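Local coordinates for protein cellulase (Bacillus sp. BG-CS10, PDB 5E0C) that probably hydrolyses internal beta-1,4-glucosidic bonds of cellulose with a family 5 glycoside hydrolase barrel that is followed by carbohydrate-binding domains, at residues V62-Q67 with D79-V84; V98-H103 with L142-V147. One frame throughout, in Å; residues are numbered along the deposited sequence.

Contact 1 of 2, residues V62-Q67 with D79-V84; sequences VTWENQ and DFFSRV
The chain at Val62-Gln67, without regular secondary structure, runs beside the helical turns of Asp79-Val84, with the CA atoms of Gln67 and Phe80 7.1 Å apart and those of Val62 and Val84 at 8.1 Å. A hydrogen bond from Gln67 N to Trp64 O turns the loop back on itself. Phe80 fills the space between the two backbones; with CG anti to the backbone N (chi1 -172°), its ring projects into the loop. Gln67 covers one face of that ring: its CG stands 3.4 Å from the Phe80 ring centroid, almost on the normal, as a CH-pi contact, and the bend at chi2 lays the amide nearly flat on the ring, the planes 10° apart. The amide oxygen thereby comes over the root of the side chain, Gln67 OE1 to Phe80 CB being 3.2 Å. In the plane of the ring, at its edge, Val62 CG1 meets Phe80 CE2 at 3.6 Å. The loop follows strand 57-60 of the (beta/alpha)8 barrel and leads to helix 78-93, so the contact folds a beta-to-alpha connection onto the start of its own helix. Trp64 completes an aromatic cluster: Phe80 turns its edge toward the indole face in an offset edge-to-face pair (planes at 73°, six-membered ring centroid of Trp64 to Phe80 centroid 5.8 Å), and Phe81 CD1 lies at the indole edge, 3.6 Å from Trp64 CZ3. Val62 CG1 sits over the centre of that indole, on the side facing Phe80. The indole nitrogen, Trp64 NE1, bonds to Asn101 O, and helix 117-134 packs on Trp64 through Leu127 and Leu131.

Contact 2 of 2, residues V98-H103 with L142-V147; sequences VMLNLH and LMFESV
The side chains of Asn101 and Glu145 lie side by side and point the same way, the amide and carboxylate planes turned 46° apart; the bond between them, Asn101 ND2 to Glu145 OE1, is weak at 3.4 Å. The same ND2 also reaches the edge of the His103 ring, donating in the ring plane to His103 ND1 at 3.1 Å. Asn101 OD1 accepts from Val62 N, and Arg59 makes a salt bridge to Glu145 OE1, so both polar ends are fixed by the neighbouring strand and its loop. A leucine at Asn101 would probably leave Val62 N and His103 ND1 without these partners. Met99 SD packs 3.4 Å from Glu145 OE1, and Met99 CB touches Met143 CG at 3.9 Å. Strands 98-101 and 142-145 are parallel neighbours, the third and fourth of the closed eight-stranded barrel, their short axes 30° apart. Met99, Asn101, Met143 and Glu145 face its interior, where both methionines meet Val191 of the next strand. Three nearly straight backbone bonds join the pair, from Met143 N to Val98 O, Leu100 N to Met143 O and Glu145 N to Leu100 O. On the outer surface Leu142 CD1 lies against Val98 CG1 at 3.7 Å. Leu100 CD2 grazes the Phe144 ring, 4.3 Å from Phe144 CE1, and the Phe144 ring also meets Trp128 of helix 117-134.

How the contacts relate
Both contacts are buried in the catalytic barrel, yet they differ in layer. Contact 2 belongs to the barrel wall, where main-chain bonds set the register and polar side chains enter the interior. Contact 1 lies at the end of that wall, where a loop meets a surrounding helix, and relies on aromatic and aliphatic packing with no polar bond between its segments; Gln67, which covers a face of Phe80, is partly exposed. They share no segment but touch directly, the loop 62-67 lying against the end of strand 97-101, where Leu102 packs on Trp64. Helix 78-93 leads straight into that strand, and helix 117-134 reaches side chains of both contacts.

Contact 1 of 2, residues V62-Q67 with D79-V84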
ATOM      1  N   VAL A  62      14.541   4.864   9.537  1.00 25.51           N
ATOM      2  CA  VAL A  62      15.630   5.819   9.366  1.00 23.32           C
ATOM      3  C   VAL A  62      16.699   5.253   8.458  1.00 24.83           C
ATOM      4  O   VAL A  62      17.107   4.098   8.607  1.00 27.35           O
ATOM      5  CB  VAL A  62      16.272   6.211  10.708  1.00 24.93           C
ATOM      6  CG1 VAL A  62      17.331   7.277  10.486  1.00 26.08           C
ATOM      7  CG2 VAL A  62      15.218   6.724  11.679  1.00 23.27           C
ATOM      8  N   THR A  63      17.118   6.059   7.487  1.00 25.67           N
ATOM      9  CA  THR A  63      18.283   5.767   6.664  1.00 24.51           C
ATOM     10  C   THR A  63      19.440   6.599   7.187  1.00 26.67           C
ATOM     11  O   THR A  63      19.334   7.820   7.261  1.00 27.77           O
ATOM     12  CB  THR A  63      18.035   6.086   5.183  1.00 26.79           C
ATOM     13  OG1 THR A  63      16.971   5.261   4.695  1.00 24.92           O
ATOM     14  CG2 THR A  63      19.293   5.826   4.365  1.00 25.94           C
ATOM     15  N   TRP A  64      20.543   5.948   7.549  1.00 27.55           N
ATOM     16  CA  TRP A  64      21.602   6.619   8.303  1.00 29.02           C
ATOM     17  C   TRP A  64      22.851   6.944   7.480  1.00 28.71           C
ATOM     18  O   TRP A  64      23.676   7.739   7.913  1.00 29.12           O
ATOM     19  CB  TRP A  64      22.032   5.761   9.505  1.00 26.83           C
ATOM     20  CG  TRP A  64      20.936   5.383  10.463  1.00 26.70           C
ATOM     21  CD1 TRP A  64      20.167   4.257  10.419  1.00 26.78           C
ATOM     22  CD2 TRP A  64      20.511   6.109  11.623  1.00 26.46           C
ATOM     23  NE1 TRP A  64      19.284   4.243  11.471  1.00 26.50           N
ATOM     24  CE2 TRP A  64      19.479   5.366  12.227  1.00 25.35           C
ATOM     25  CE3 TRP A  64      20.901   7.318  12.208  1.00 28.68           C
ATOM     26  CZ2 TRP A  64      18.819   5.801  13.376  1.00 27.38           C
ATOM     27  CZ3 TRP A  64      20.245   7.745  13.358  1.00 29.97           C
ATOM     28  CH2 TRP A  64      19.220   6.989  13.927  1.00 25.71           C
ATOM     29  N   GLU A  65      22.999   6.333   6.308  1.00 29.63           N
ATOM     30  CA  GLU A  65      24.261   6.423   5.574  1.00 33.61           C
ATOM     31  C   GLU A  65      24.766   7.846   5.335  1.00 35.31           C
ATOM     32  O   GLU A  65      25.965   8.099   5.401  1.00 37.88           O
ATOM     33  CB  GLU A  65      24.151   5.732   4.224  1.00 32.29           C
ATOM     34  CG  GLU A  65      25.513   5.578   3.567  1.00 33.05           C
ATOM     35  CD  GLU A  65      25.423   5.397   2.078  1.00 41.78           C
ATOM     36  OE1 GLU A  65      24.556   6.049   1.449  1.00 45.36           O
ATOM     37  OE2 GLU A  65      26.214   4.598   1.533  1.00 47.00           O
ATOM     38  N   ASN A  66      23.854   8.766   5.049  1.00 35.98           N
ATOM     39  CA  ASN A  66      24.234  10.147   4.778  1.00 35.37           C
ATOM     40  C   ASN A  66      24.427  10.958   6.038  1.00 35.36           C
ATOM     41  O   ASN A  66      24.663  12.159   5.970  1.00 38.86           O
ATOM     42  CB  ASN A  66      23.192  10.824   3.896  1.00 33.88           C
ATOM     43  CG  ASN A  66      23.228  10.321   2.486  1.00 34.89           C
ATOM     44  OD1 ASN A  66      24.253   9.844   2.019  1.00 36.47           O
ATOM     45  ND2 ASN A  66      22.102  10.406   1.796  1.00 42.99           N
ATOM     46  N   GLN A  67      24.334  10.303   7.190  1.00 34.97           N
ATOM     47  CA  GLN A  67      24.449  10.999   8.468  1.00 33.61           C
ATOM     48  C   GLN A  67      25.595  10.445   9.301  1.00 35.45           C
ATOM     49  O   GLN A  67      25.788  10.825  10.460  1.00 37.55           O
ATOM     50  CB  GLN A  67      23.133  10.898   9.243  1.00 34.57           C
ATOM     51  CG  GLN A  67      21.966  11.569   8.540  1.00 34.36           C
ATOM     52  CD  GLN A  67      22.171  13.070   8.383  1.00 39.47           C
ATOM     53  OE1 GLN A  67      22.761  13.723   9.248  1.00 40.34           O
ATOM     54  NE2 GLN A  67      21.696  13.619   7.272  1.00 36.14           N
ATOM     55  N   ASP A  79      22.872  16.428  15.200  1.00 41.01           N
ATOM     56  CA  ASP A  79      21.604  17.119  14.933  1.00 42.79           C
ATOM     57  C   ASP A  79      20.529  16.149  14.460  1.00 39.61           C
ATOM     58  O   ASP A  79      19.452  16.053  15.058  1.00 36.77           O
ATOM     59  CB  ASP A  79      21.797  18.216  13.889  1.00 44.66           C
ATOM     60  CG  ASP A  79      22.573  19.401  14.424  1.00 49.86           C
ATOM     61  OD1 ASP A  79      22.404  19.745  15.616  1.00 41.33           O
ATOM     62  OD2 ASP A  79      23.362  19.982  13.644  1.00 57.06           O
ATOM     63  N   PHE A  80      20.837  15.446  13.373  1.00 37.41           N
ATOM     64  CA  PHE A  80      19.972  14.401  12.843  1.00 37.63           C
ATOM     65  C   PHE A  80      19.545  13.453  13.963  1.00 36.67           C
ATOM     66  O   PHE A  80      18.352  13.182  14.166  1.00 36.36           O
ATOM     67  CB  PHE A  80      20.697  13.645  11.728  1.00 35.91           C
ATOM     68  CG  PHE A  80      19.835  12.675  10.984  1.00 35.65           C
ATOM     69  CD1 PHE A  80      19.103  13.083   9.883  1.00 35.60           C
ATOM     70  CD2 PHE A  80      19.767  11.348  11.372  1.00 35.96           C
ATOM     71  CE1 PHE A  80      18.306  12.192   9.188  1.00 32.39           C
ATOM     72  CE2 PHE A  80      18.973  10.448  10.679  1.00 34.78           C
ATOM     73  CZ  PHE A  80      18.241  10.874   9.585  1.00 32.97           C
ATOM     74  N   PHE A  81      20.531  12.994  14.724  1.00 38.35           N
ATOM     75  CA  PHE A  81      20.295  12.011  15.778  1.00 39.05           C
ATOM     76  C   PHE A  81      19.348  12.556  16.843  1.00 38.02           C
ATOM     77  O   PHE A  81      18.427  11.861  17.282  1.00 36.62           O
ATOM     78  CB  PHE A  81      21.640  11.571  16.386  1.00 41.93           C
ATOM     79  CG  PHE A  81      21.632  10.183  16.979  1.00 42.36           C
ATOM     80  CD1 PHE A  81      20.658   9.264  16.615  1.00 40.88           C
ATOM     81  CD2 PHE A  81      22.653   9.767  17.826  1.00 42.58           C
ATOM     82  CE1 PHE A  81      20.654   7.982  17.131  1.00 37.65           C
ATOM     83  CE2 PHE A  81      22.662   8.469  18.352  1.00 40.58           C
ATOM     84  CZ  PHE A  81      21.659   7.576  17.997  1.00 37.23           C
ATOM     85  N   SER A  82      19.552  13.809  17.235  1.00 37.74           N
ATOM     86  CA  SER A  82      18.733  14.392  18.286  1.00 37.63           C
ATOM     87  C   SER A  82      17.332  14.635  17.758  1.00 36.13           C
ATOM     88  O   SER A  82      16.382  14.670  18.535  1.00 36.92           O
ATOM     89  CB  SER A  82      19.341  15.689  18.817  1.00 38.87           C
ATOM     90  OG  SER A  82      19.216  16.722  17.862  1.00 43.45           O
ATOM     91  N   ARG A  83      17.200  14.784  16.438  1.00 35.77           N
ATOM     92  CA  ARG A  83      15.877  14.961  15.834  1.00 36.44           C
ATOM     93  C   ARG A  83      15.089  13.651  15.841  1.00 34.76           C
ATOM     94  O   ARG A  83      13.953  13.616  16.340  1.00 32.37           O
ATOM     95  CB  ARG A  83      15.975  15.512  14.405  1.00 35.14           C
ATOM     96  CG  ARG A  83      16.387  16.979  14.342  1.00 36.96           C
ATOM     97  CD  ARG A  83      15.911  17.695  13.079  1.00 33.33           C
ATOM     98  NE  ARG A  83      16.436  17.112  11.847  1.00 33.37           N
ATOM     99  CZ  ARG A  83      17.649  17.352  11.361  1.00 35.29           C
ATOM    100  NH1 ARG A  83      18.476  18.153  12.016  1.00 38.13           N
ATOM    101  NH2 ARG A  83      18.043  16.780  10.226  1.00 31.34           N
ATOM    102  N   VAL A  84      15.683  12.577  15.310  1.00 34.54           N
ATOM    103  CA  VAL A  84      15.008  11.278  15.356  1.00 34.39           C
ATOM    104  C   VAL A  84      14.654  10.927  16.810  1.00 34.19           C
ATOM    105  O   VAL A  84      13.534  10.453  17.092  1.00 31.97           O
ATOM    106  CB  VAL A  84      15.859  10.129  14.691  1.00 33.53           C
ATOM    107  CG1 VAL A  84      17.230  10.065  15.248  1.00 36.55           C
ATOM    108  CG2 VAL A  84      15.187   8.775  14.880  1.00 33.39           C
TER

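Contact 2 of 2, residues V98-H103 with L142-V147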
ATOM      1  N   VAL A  98       6.850   2.377  19.618  1.00 25.90           N
ATOM      2  CA  VAL A  98       7.715   2.893  18.567  1.00 24.65           C
ATOM      3  C   VAL A  98       8.689   1.835  18.063  1.00 25.58           C
ATOM      4  O   VAL A  98       9.377   1.215  18.859  1.00 25.44           O
ATOM      5  CB  VAL A  98       8.515   4.099  19.070  1.00 26.04           C
ATOM      6  CG1 VAL A  98       9.429   4.601  17.985  1.00 24.97           C
ATOM      7  CG2 VAL A  98       7.573   5.195  19.542  1.00 27.80           C
ATOM      8  N   MET A  99       8.728   1.624  16.749  1.00 24.49           N
ATOM      9  CA  MET A  99       9.709   0.731  16.135  1.00 22.74           C
ATOM     10  C   MET A  99      10.767   1.548  15.398  1.00 23.92           C
ATOM     11  O   MET A  99      10.431   2.323  14.500  1.00 24.11           O
ATOM     12  CB  MET A  99       9.034  -0.253  15.169  1.00 21.84           C
ATOM     13  CG  MET A  99       9.996  -1.289  14.581  1.00 21.53           C
ATOM     14  SD  MET A  99       9.244  -2.496  13.458  1.00 21.18           S
ATOM     15  CE  MET A  99       7.838  -2.986  14.425  1.00 16.40           C
ATOM     16  N   LEU A 100      12.036   1.380  15.774  1.00 24.08           N
ATOM     17  CA  LEU A 100      13.143   2.113  15.141  1.00 21.26           C
ATOM     18  C   LEU A 100      14.091   1.167  14.394  1.00 24.38           C
ATOM     19  O   LEU A 100      14.469   0.139  14.940  1.00 24.39           O
ATOM     20  CB  LEU A 100      13.922   2.899  16.191  1.00 20.64           C
ATOM     21  CG  LEU A 100      15.221   3.558  15.696  1.00 23.13           C
ATOM     22  CD1 LEU A 100      14.941   4.630  14.656  1.00 22.27           C
ATOM     23  CD2 LEU A 100      16.072   4.110  16.841  1.00 21.42           C
ATOM     24  N   ASN A 101      14.503   1.509  13.172  1.00 23.71           N
ATOM     25  CA  ASN A 101      15.296   0.568  12.377  1.00 19.85           C
ATOM     26  C   ASN A 101      16.528   1.176  11.711  1.00 24.54           C
ATOM     27  O   ASN A 101      16.849   2.341  11.929  1.00 25.57           O
ATOM     28  CB  ASN A 101      14.417  -0.092  11.297  1.00 19.17           C
ATOM     29  CG  ASN A 101      14.065   0.849  10.123  1.00 22.55           C
ATOM     30  OD1 ASN A 101      14.659   1.917   9.936  1.00 23.34           O
ATOM     31  ND2 ASN A 101      13.090   0.431   9.319  1.00 19.79           N
ATOM     32  N   LEU A 102      17.219   0.372  10.906  1.00 22.61           N
ATOM     33  CA  LEU A 102      18.015   0.918   9.815  1.00 24.23           C
ATOM     34  C   LEU A 102      17.191   0.634   8.579  1.00 24.29           C
ATOM     35  O   LEU A 102      16.657  -0.478   8.445  1.00 23.97           O
ATOM     36  CB  LEU A 102      19.408   0.284   9.703  1.00 24.00           C
ATOM     37  CG  LEU A 102      20.168  -0.083  10.975  1.00 26.56           C
ATOM     38  CD1 LEU A 102      21.527  -0.680  10.607  1.00 26.03           C
ATOM     39  CD2 LEU A 102      20.317   1.113  11.922  1.00 22.26           C
ATOM     40  N   HIS A 103      17.054   1.607   7.683  1.00 22.96           N
ATOM     41  CA  HIS A 103      16.114   1.396   6.584  1.00 24.34           C
ATOM     42  C   HIS A 103      16.785   1.203   5.223  1.00 24.10           C
ATOM     43  O   HIS A 103      17.200   0.089   4.896  1.00 26.51           O
ATOM     44  CB  HIS A 103      15.096   2.538   6.514  1.00 23.69           C
ATOM     45  CG  HIS A 103      13.836   2.157   5.796  1.00 24.02           C
ATOM     46  ND1 HIS A 103      12.827   1.432   6.393  1.00 21.25           N
ATOM     47  CD2 HIS A 103      13.429   2.390   4.524  1.00 23.06           C
ATOM     48  CE1 HIS A 103      11.854   1.237   5.524  1.00 21.96           C
ATOM     49  NE2 HIS A 103      12.191   1.814   4.385  1.00 23.61           N
ATOM     50  N   LEU A 142       9.488   1.274  23.219  1.00 28.95           N
ATOM     51  CA  LEU A 142      10.378   1.430  22.072  1.00 29.34           C
ATOM     52  C   LEU A 142      11.084   0.094  21.784  1.00 27.59           C
ATOM     53  O   LEU A 142      11.677  -0.505  22.667  1.00 27.64           O
ATOM     54  CB  LEU A 142      11.397   2.544  22.320  1.00 25.43           C
ATOM     55  CG  LEU A 142      12.562   2.683  21.337  1.00 26.86           C
ATOM     56  CD1 LEU A 142      12.062   2.945  19.927  1.00 25.84           C
ATOM     57  CD2 LEU A 142      13.496   3.789  21.785  1.00 25.78           C
ATOM     58  N   MET A 143      10.985  -0.363  20.542  1.00 26.47           N
ATOM     59  CA  MET A 143      11.598  -1.599  20.084  1.00 26.50           C
ATOM     60  C   MET A 143      12.551  -1.342  18.905  1.00 26.89           C
ATOM     61  O   MET A 143      12.398  -0.354  18.178  1.00 27.82           O
ATOM     62  CB  MET A 143      10.516  -2.585  19.679  1.00 25.25           C
ATOM     63  CG  MET A 143       9.749  -2.169  18.438  1.00 24.27           C
ATOM     64  SD  MET A 143       8.158  -3.001  18.328  1.00 18.20           S
ATOM     65  CE  MET A 143       7.138  -1.959  19.388  1.00 26.25           C
ATOM     66  N   PHE A 144      13.522  -2.235  18.718  1.00 24.71           N
ATOM     67  CA  PHE A 144      14.512  -2.099  17.645  1.00 24.46           C
ATOM     68  C   PHE A 144      14.336  -3.145  16.569  1.00 24.22           C
ATOM     69  O   PHE A 144      14.157  -4.334  16.867  1.00 26.29           O
ATOM     70  CB  PHE A 144      15.935  -2.222  18.173  1.00 24.80           C
ATOM     71  CG  PHE A 144      16.332  -1.145  19.113  1.00 27.10           C
ATOM     72  CD1 PHE A 144      15.731   0.105  19.060  1.00 26.82           C
ATOM     73  CD2 PHE A 144      17.322  -1.376  20.061  1.00 26.94           C
ATOM     74  CE1 PHE A 144      16.114   1.111  19.944  1.00 27.31           C
ATOM     75  CE2 PHE A 144      17.697  -0.389  20.942  1.00 28.78           C
ATOM     76  CZ  PHE A 144      17.094   0.858  20.888  1.00 29.02           C
ATOM     77  N   GLU A 145      14.419  -2.698  15.321  1.00 20.99           N
ATOM     78  CA  GLU A 145      14.293  -3.560  14.160  1.00 21.29           C
ATOM     79  C   GLU A 145      15.637  -3.565  13.429  1.00 23.13           C
ATOM     80  O   GLU A 145      16.163  -2.508  13.091  1.00 22.83           O
ATOM     81  CB  GLU A 145      13.156  -3.077  13.262  1.00 19.32           C
ATOM     82  CG  GLU A 145      13.050  -3.811  11.959  1.00 21.67           C
ATOM     83  CD  GLU A 145      12.056  -3.161  11.021  1.00 23.67           C
ATOM     84  OE1 GLU A 145      11.745  -1.964  11.246  1.00 23.33           O
ATOM     85  OE2 GLU A 145      11.587  -3.841  10.069  1.00 22.56           O
ATOM     86  N   SER A 146      16.197  -4.749  13.205  1.00 20.96           N
ATOM     87  CA  SER A 146      17.598  -4.863  12.798  1.00 22.03           C
ATOM     88  C   SER A 146      17.923  -4.155  11.487  1.00 22.27           C
ATOM     89  O   SER A 146      18.854  -3.342  11.427  1.00 23.30           O
ATOM     90  CB  SER A 146      17.997  -6.331  12.687  1.00 21.25           C
ATOM     91  OG  SER A 146      17.213  -6.991  11.710  1.00 20.07           O
ATOM     92  N   VAL A 147      17.154  -4.459  10.445  1.00 20.19           N
ATOM     93  CA  VAL A 147      17.381  -3.896   9.119  1.00 21.77           C
ATOM     94  C   VAL A 147      16.095  -4.014   8.299  1.00 21.47           C
ATOM     95  O   VAL A 147      15.399  -5.025   8.376  1.00 21.33           O
ATOM     96  CB  VAL A 147      18.558  -4.611   8.388  1.00 23.74           C
ATOM     97  CG1 VAL A 147      18.400  -6.128   8.463  1.00 18.98           C
ATOM     98  CG2 VAL A 147      18.673  -4.155   6.929  1.00 21.94           C
TER